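Local coordinates for protein leucine aminopeptidase 1 (Caenorhabditis elegans, PDB 2HC9) that probably acts as a digestive enzyme, a zinc-dependent M17 aminopeptidase that releases N-terminal amino acids, preferably leucine, from peptides, at residues T362-Q367 and A435-L440; D398-M403 and L454-A459; A368-S371 and G376-M379. The protein carries 1 engineered substitution. All coordinates share one frame; numbering follows the deposited sequence. Where two conformers were deposited one is given.

Contact 1 of 3, residues T362-Q367 and A435-L440. Engineered in segment 435-440: Leu440 (natural residue Phe).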
# COMPACT_ATOMS: atom_id res chain seq x y z
N THR A 362 8.44 11.53 -23.64
CA THR A 362 8.66 10.75 -22.41
C THR A 362 7.26 10.38 -21.89
O THR A 362 6.72 11.06 -21.03
CB THR A 362 9.42 11.59 -21.35
OG1 THR A 362 8.73 12.82 -21.16
CG2 THR A 362 10.81 11.91 -21.82
N LEU A 363 6.66 9.34 -22.46
CA LEU A 363 5.21 9.22 -22.37
C LEU A 363 4.77 8.38 -21.18
O LEU A 363 3.87 8.79 -20.44
CB LEU A 363 4.59 8.69 -23.69
CG LEU A 363 3.09 9.02 -23.80
CD1 LEU A 363 2.83 10.55 -23.87
CD2 LEU A 363 2.51 8.32 -25.03
N THR A 364 5.38 7.21 -20.98
CA THR A 364 4.86 6.22 -20.01
C THR A 364 5.99 5.56 -19.21
O THR A 364 7.03 5.25 -19.76
CB THR A 364 4.02 5.09 -20.69
OG1 THR A 364 4.84 4.31 -21.60
CG2 THR A 364 2.85 5.71 -21.47
N GLY A 365 5.74 5.35 -17.92
CA GLY A 365 6.53 4.43 -17.11
C GLY A 365 6.51 3.00 -17.65
O GLY A 365 7.50 2.27 -17.53
N ALA A 366 5.38 2.62 -18.26
CA ALA A 366 5.24 1.28 -18.87
C ALA A 366 6.25 1.00 -19.98
O ALA A 366 6.57 -0.16 -20.24
CB ALA A 366 3.84 1.10 -19.39
N GLN A 367 6.74 2.06 -20.63
CA GLN A 367 7.70 1.89 -21.75
C GLN A 367 8.93 1.01 -21.37
O GLN A 367 9.34 0.18 -22.16
CB GLN A 367 8.07 3.26 -22.36
CG GLN A 367 9.27 3.25 -23.34
CD GLN A 367 10.60 3.31 -22.60
OE1 GLN A 367 10.81 4.18 -21.75
NE2 GLN A 367 11.49 2.36 -22.90
N ALA A 435 1.61 1.05 -25.90
CA ALA A 435 1.02 1.03 -27.24
C ALA A 435 -0.33 1.72 -27.20
O ALA A 435 -0.66 2.53 -28.07
CB ALA A 435 0.86 -0.43 -27.71
N VAL A 436 -1.11 1.42 -26.16
CA VAL A 436 -2.43 2.03 -26.00
C VAL A 436 -2.29 3.56 -25.87
O VAL A 436 -3.06 4.32 -26.48
CB VAL A 436 -3.18 1.40 -24.78
CG1 VAL A 436 -4.48 2.17 -24.48
CG2 VAL A 436 -3.51 -0.06 -25.10
N ALA A 437 -1.28 3.99 -25.12
CA ALA A 437 -0.98 5.42 -24.98
C ALA A 437 -0.72 6.03 -26.36
O ALA A 437 -1.22 7.11 -26.67
CB ALA A 437 0.26 5.61 -24.06
N GLY A 438 0.06 5.36 -27.20
CA GLY A 438 0.30 5.88 -28.55
C GLY A 438 -0.95 5.89 -29.42
O GLY A 438 -1.14 6.79 -30.23
N LEU A 439 -1.82 4.89 -29.23
CA LEU A 439 -3.05 4.80 -30.03
C LEU A 439 -4.02 5.92 -29.71
O LEU A 439 -4.80 6.31 -30.58
CB LEU A 439 -3.75 3.44 -29.81
CG LEU A 439 -3.01 2.23 -30.41
CD1 LEU A 439 -3.74 0.93 -29.97
CD2 LEU A 439 -2.95 2.35 -31.93
N LEU A 440 -3.99 6.44 -28.49
CA LEU A 440 -4.82 7.61 -28.19
C LEU A 440 -4.39 8.76 -29.12
O LEU A 440 -5.24 9.43 -29.70
CB LEU A 440 -4.68 8.06 -26.71
CG LEU A 440 -5.47 9.29 -26.25
CD1 LEU A 440 -4.92 10.68 -26.72
CD2 LEU A 440 -7.01 9.13 -26.48

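Contact 2 of 3, residues D398-M403 and L454-A459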
# COMPACT_ATOMS: atom_id res chain seq x y z
N ASP A 398 21.20 5.93 -30.41
CA ASP A 398 19.92 6.25 -29.76
C ASP A 398 19.00 5.06 -30.12
O ASP A 398 18.28 5.10 -31.11
CB ASP A 398 19.33 7.56 -30.33
CG ASP A 398 19.97 8.83 -29.76
OD1 ASP A 398 20.89 8.75 -28.90
OD2 ASP A 398 19.56 9.92 -30.20
N LEU A 399 19.09 3.99 -29.35
CA LEU A 399 18.46 2.71 -29.73
C LEU A 399 16.95 2.80 -29.79
O LEU A 399 16.33 3.58 -29.05
CB LEU A 399 18.87 1.61 -28.74
CG LEU A 399 20.36 1.24 -28.82
CD1 LEU A 399 20.75 0.29 -27.68
CD2 LEU A 399 20.61 0.55 -30.16
N VAL A 400 16.36 2.01 -30.69
CA VAL A 400 14.90 1.98 -30.88
C VAL A 400 14.47 0.51 -31.00
O VAL A 400 15.15 -0.28 -31.70
CB VAL A 400 14.47 2.75 -32.14
CG1 VAL A 400 12.96 2.68 -32.33
CG2 VAL A 400 14.93 4.22 -32.08
N ALA A 401 13.39 0.15 -30.31
CA ALA A 401 12.78 -1.18 -30.40
C ALA A 401 11.33 -1.01 -30.85
O ALA A 401 10.69 0.03 -30.58
CB ALA A 401 12.84 -1.89 -29.00
N PRO A 402 10.79 -2.01 -31.55
CA PRO A 402 9.44 -1.85 -32.04
C PRO A 402 8.36 -2.23 -31.02
O PRO A 402 8.55 -3.14 -30.21
CB PRO A 402 9.38 -2.84 -33.23
CG PRO A 402 10.32 -3.90 -32.88
CD PRO A 402 11.39 -3.29 -32.00
N MET A 403 7.27 -1.47 -31.06
CA MET A 403 5.99 -1.81 -30.41
C MET A 403 5.06 -2.45 -31.42
O MET A 403 5.17 -2.20 -32.63
CB MET A 403 5.29 -0.54 -29.87
CG MET A 403 5.95 0.08 -28.66
SD MET A 403 4.84 0.92 -27.50
CE MET A 403 5.06 2.61 -28.09
N LEU A 454 4.74 7.78 -36.97
CA LEU A 454 5.53 7.00 -36.03
C LEU A 454 5.54 7.72 -34.69
O LEU A 454 5.92 8.90 -34.59
CB LEU A 454 6.96 6.78 -36.55
CG LEU A 454 7.83 5.87 -35.68
CD1 LEU A 454 8.74 4.91 -36.52
CD2 LEU A 454 8.65 6.66 -34.60
N HIS A 455 5.16 6.98 -33.66
CA HIS A 455 5.18 7.46 -32.27
C HIS A 455 6.37 6.81 -31.55
O HIS A 455 6.60 5.61 -31.70
CB HIS A 455 3.85 7.04 -31.60
CG HIS A 455 3.91 7.05 -30.10
ND1 HIS A 455 4.05 8.21 -29.38
CD2 HIS A 455 3.86 6.03 -29.20
CE1 HIS A 455 4.09 7.92 -28.09
NE2 HIS A 455 3.98 6.60 -27.95
N LEU A 456 7.15 7.60 -30.80
CA LEU A 456 8.36 7.07 -30.18
C LEU A 456 8.32 7.47 -28.70
O LEU A 456 8.36 8.66 -28.37
CB LEU A 456 9.61 7.68 -30.86
CG LEU A 456 10.97 7.16 -30.34
CD1 LEU A 456 11.12 5.64 -30.58
CD2 LEU A 456 12.11 7.92 -31.01
N ASP A 457 8.26 6.48 -27.81
CA ASP A 457 8.23 6.71 -26.36
C ASP A 457 9.64 6.54 -25.79
O ASP A 457 10.24 5.45 -25.86
CB ASP A 457 7.26 5.69 -25.73
CG ASP A 457 6.91 5.99 -24.25
OD1 ASP A 457 7.60 6.76 -23.54
OD2 ASP A 457 5.90 5.41 -23.79
N ILE A 458 10.15 7.62 -25.21
CA ILE A 458 11.56 7.67 -24.81
C ILE A 458 11.71 7.94 -23.30
O ILE A 458 12.77 8.39 -22.84
CB ILE A 458 12.35 8.74 -25.63
CG1 ILE A 458 11.78 10.17 -25.38
CG2 ILE A 458 12.29 8.41 -27.12
CD1 ILE A 458 12.75 11.32 -25.82
N ALA A 459 10.67 7.63 -22.52
CA ALA A 459 10.68 7.96 -21.09
C ALA A 459 11.98 7.54 -20.40
O ALA A 459 12.63 8.34 -19.72
CB ALA A 459 9.47 7.34 -20.40

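Contact 3 of 3, residues A368-S371 and G376-M379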
# COMPACT_ATOMS: atom_id res chain seq x y z
N ALA A 368 9.48 1.20 -20.16
CA ALA A 368 10.64 0.43 -19.68
C ALA A 368 10.32 -1.09 -19.61
O ALA A 368 11.23 -1.92 -19.75
CB ALA A 368 11.08 0.93 -18.32
N TRP A 369 9.05 -1.43 -19.38
CA TRP A 369 8.66 -2.86 -19.33
C TRP A 369 8.53 -3.47 -20.73
O TRP A 369 8.47 -4.69 -20.89
CB TRP A 369 7.37 -3.04 -18.51
CG TRP A 369 7.53 -2.64 -17.05
CD1 TRP A 369 7.94 -1.42 -16.57
CD2 TRP A 369 7.28 -3.46 -15.91
NE1 TRP A 369 7.96 -1.44 -15.19
CE2 TRP A 369 7.57 -2.68 -14.76
CE3 TRP A 369 6.84 -4.76 -15.73
CZ2 TRP A 369 7.41 -3.17 -13.47
CZ3 TRP A 369 6.70 -5.26 -14.44
CH2 TRP A 369 6.99 -4.46 -13.33
N LEU A 370 8.46 -2.62 -21.74
CA LEU A 370 8.38 -3.08 -23.11
C LEU A 370 9.77 -3.14 -23.76
O LEU A 370 10.16 -4.18 -24.31
CB LEU A 370 7.42 -2.19 -23.91
CG LEU A 370 6.99 -2.68 -25.31
CD1 LEU A 370 5.62 -2.07 -25.67
CD2 LEU A 370 8.05 -2.26 -26.36
N SER A 371 10.50 -2.03 -23.72
CA SER A 371 11.77 -1.92 -24.46
C SER A 371 12.98 -1.69 -23.56
O SER A 371 14.10 -1.55 -24.06
CB SER A 371 11.68 -0.80 -25.52
OG SER A 371 11.52 0.49 -24.94
N GLY A 376 14.27 3.39 -27.13
CA GLY A 376 12.96 4.05 -27.25
C GLY A 376 12.01 3.02 -27.87
O GLY A 376 12.45 2.09 -28.56
N ALA A 377 10.72 3.17 -27.62
CA ALA A 377 9.73 2.21 -28.13
C ALA A 377 8.96 2.87 -29.25
O ALA A 377 8.29 3.87 -29.03
CB ALA A 377 8.79 1.76 -26.95
N ALA A 378 9.09 2.32 -30.46
CA ALA A 378 8.48 2.91 -31.66
C ALA A 378 7.23 2.15 -32.11
O ALA A 378 7.28 0.92 -32.29
CB ALA A 378 9.50 2.92 -32.81
N MET A 379 6.16 2.89 -32.31
CA MET A 379 4.93 2.32 -32.86
C MET A 379 4.55 3.09 -34.12
O MET A 379 4.37 4.32 -34.10
CB MET A 379 3.82 2.42 -31.82
CG MET A 379 2.57 1.62 -32.21
SD MET A 379 1.21 1.93 -31.04
CE MET A 379 0.65 3.53 -31.59

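Contact 1 of 3, residues T362-Q367 and A435-L440
Leu363 and Thr364 press two methyl groups onto Ala437, where the loop leaving strand 356-361 at the bicarbonate pocket of the M17 catalytic domain meets helix 433-442. The apolar part centres on one methyl group: Ala437 CB is 3.7 Å from Leu363 CD2 and likewise 3.7 Å from Thr364 CG2. Leu363 reaches it because CG stands anti to the backbone N (chi1 -160°), which swings the isobutyl group toward the helix; CD2 also comes within 4.4 Å of the backbone N of Gly438. Only about 105 Å² is buried between the two segments.

The polar part runs through the Thr364 hydroxyl, which hydrogen-bonds Ser434 at the start of helix 433-442 and Asp457 at the end of strand 452-457. With chi1 at 64°, CG2 faces the helix while OG1 makes these bonds. The same OG1 accepts a weak capping bond from the backbone of Gln367, at the turn that leads into helix 367-371.

Pocket residues flank both halves of the contact. Arg338, a predicted active-site residue, packs against Thr364, Ala437 and the engineered Leu440. On the ligand side, the Leu363 side chain lies about 3 Å from the bound bicarbonate and about 4 Å from the side chain of Lys252, both taken between nearest atoms. In the capping bond, Gln367 N is 3.1 Å from Thr364 OG1, and the N-H...O angle of 123° is strongly bent.

Contact 2 of 3, residues D398-M403 and L454-A459
In the mixed beta sheet of the catalytic domain, Val400 of strand 400-402 meets Leu456 of strand 452-457 across an intervening strand, 376-380. The two backbones are therefore not paired with each other: the CA atoms of Val400 and Leu456 are 8.3 Å apart, and side chains alone bridge the gap. Val400 CG1 touches Leu456 CD1 at 3.9 Å, methyl against methyl, beside the methyl of Ala378 in the middle strand. Val400 CG1 is anti to its own N (chi1 178°), which directs this branch to the meeting point, and Ile389 of helix 383-396 packs against Val400 on that layer.

The second touch is made by Met403; two conformers were modelled, and the contact is described for one. There the bent chain carries CE to within 3.8 Å of His455 CD2 and 4.1 Å of His455 NE2, an oblique approach to the ring, with Asp457 CB a little farther off. The ring's ND1 is hydrogen-bonded to Asp359, on the neighbouring strand 356-361, which helps fix how the imidazole is turned. Across the small Ala378 the contact joins strand 452-457 to the second strand of a beta-alpha-beta crossover (376-380, 383-396, 400-402) in the alpha/beta sheet.

Contact 3 of 3, residues A368-S371 and G376-M379
Short-range packing of a helix end onto the strand that follows it brings Leu370 and Ser371 against Ala377, as the chain turns from helix 367-371 into strand 376-380 of the catalytic alpha/beta domain. Four residues make the turn, and the CA atoms of Ser371 and Ala377 come within 5.9 Å.

Ala377 CB points at the helix and is met from two residues. Leu370 CD2 reaches it at 4.1 Å, an apolar contact made possible by CG lying anti to the backbone N (chi1 -169°). Beyond this strand contact, Leu370 also packs on Pro432 and on Trp369 of a neighbouring subunit, so the helix end faces the sheet and also takes part in the subunit interface.

Ser371 contributes both its CB and its hydroxyl oxygen to the packing. The hydroxyl has two hydrogen-bond partners close in sequence: the carbonyl O of His375, which ties the helix end to the strand, and, four residues back, NE2 of Gln367. The strand itself is held on both edges through backbone bonds, to Leu399, Ala401 and Met403 along one and Asp457 along the other. In the closest approach of the two segments, Ser371 OG sits 3.6 Å from Ala377 CB.

All three contacts lie in the catalytic domain, and strand 376-380 gathers them. Contacts 2 and 3 have centres 5 Å apart: Met403 N is 2.7 Å from Ala378 O, and Ala401 N is 2.8 Å from Gly376 O, a probable backbone bond in each case. Contact 1, nearest the bicarbonate, joins contact 2 through Asp457, whose OD1 is 2.9 Å from Leu363 N; the centres are 10 Å apart. It also reaches contact 3, since Met379 CE lies 3.6 Å from Gly438 C. Asp457 thus connects the sheet to the pocket loop, its side chain about 9 Å from a zinc ion, while contact 3 lies away from the annotated sites.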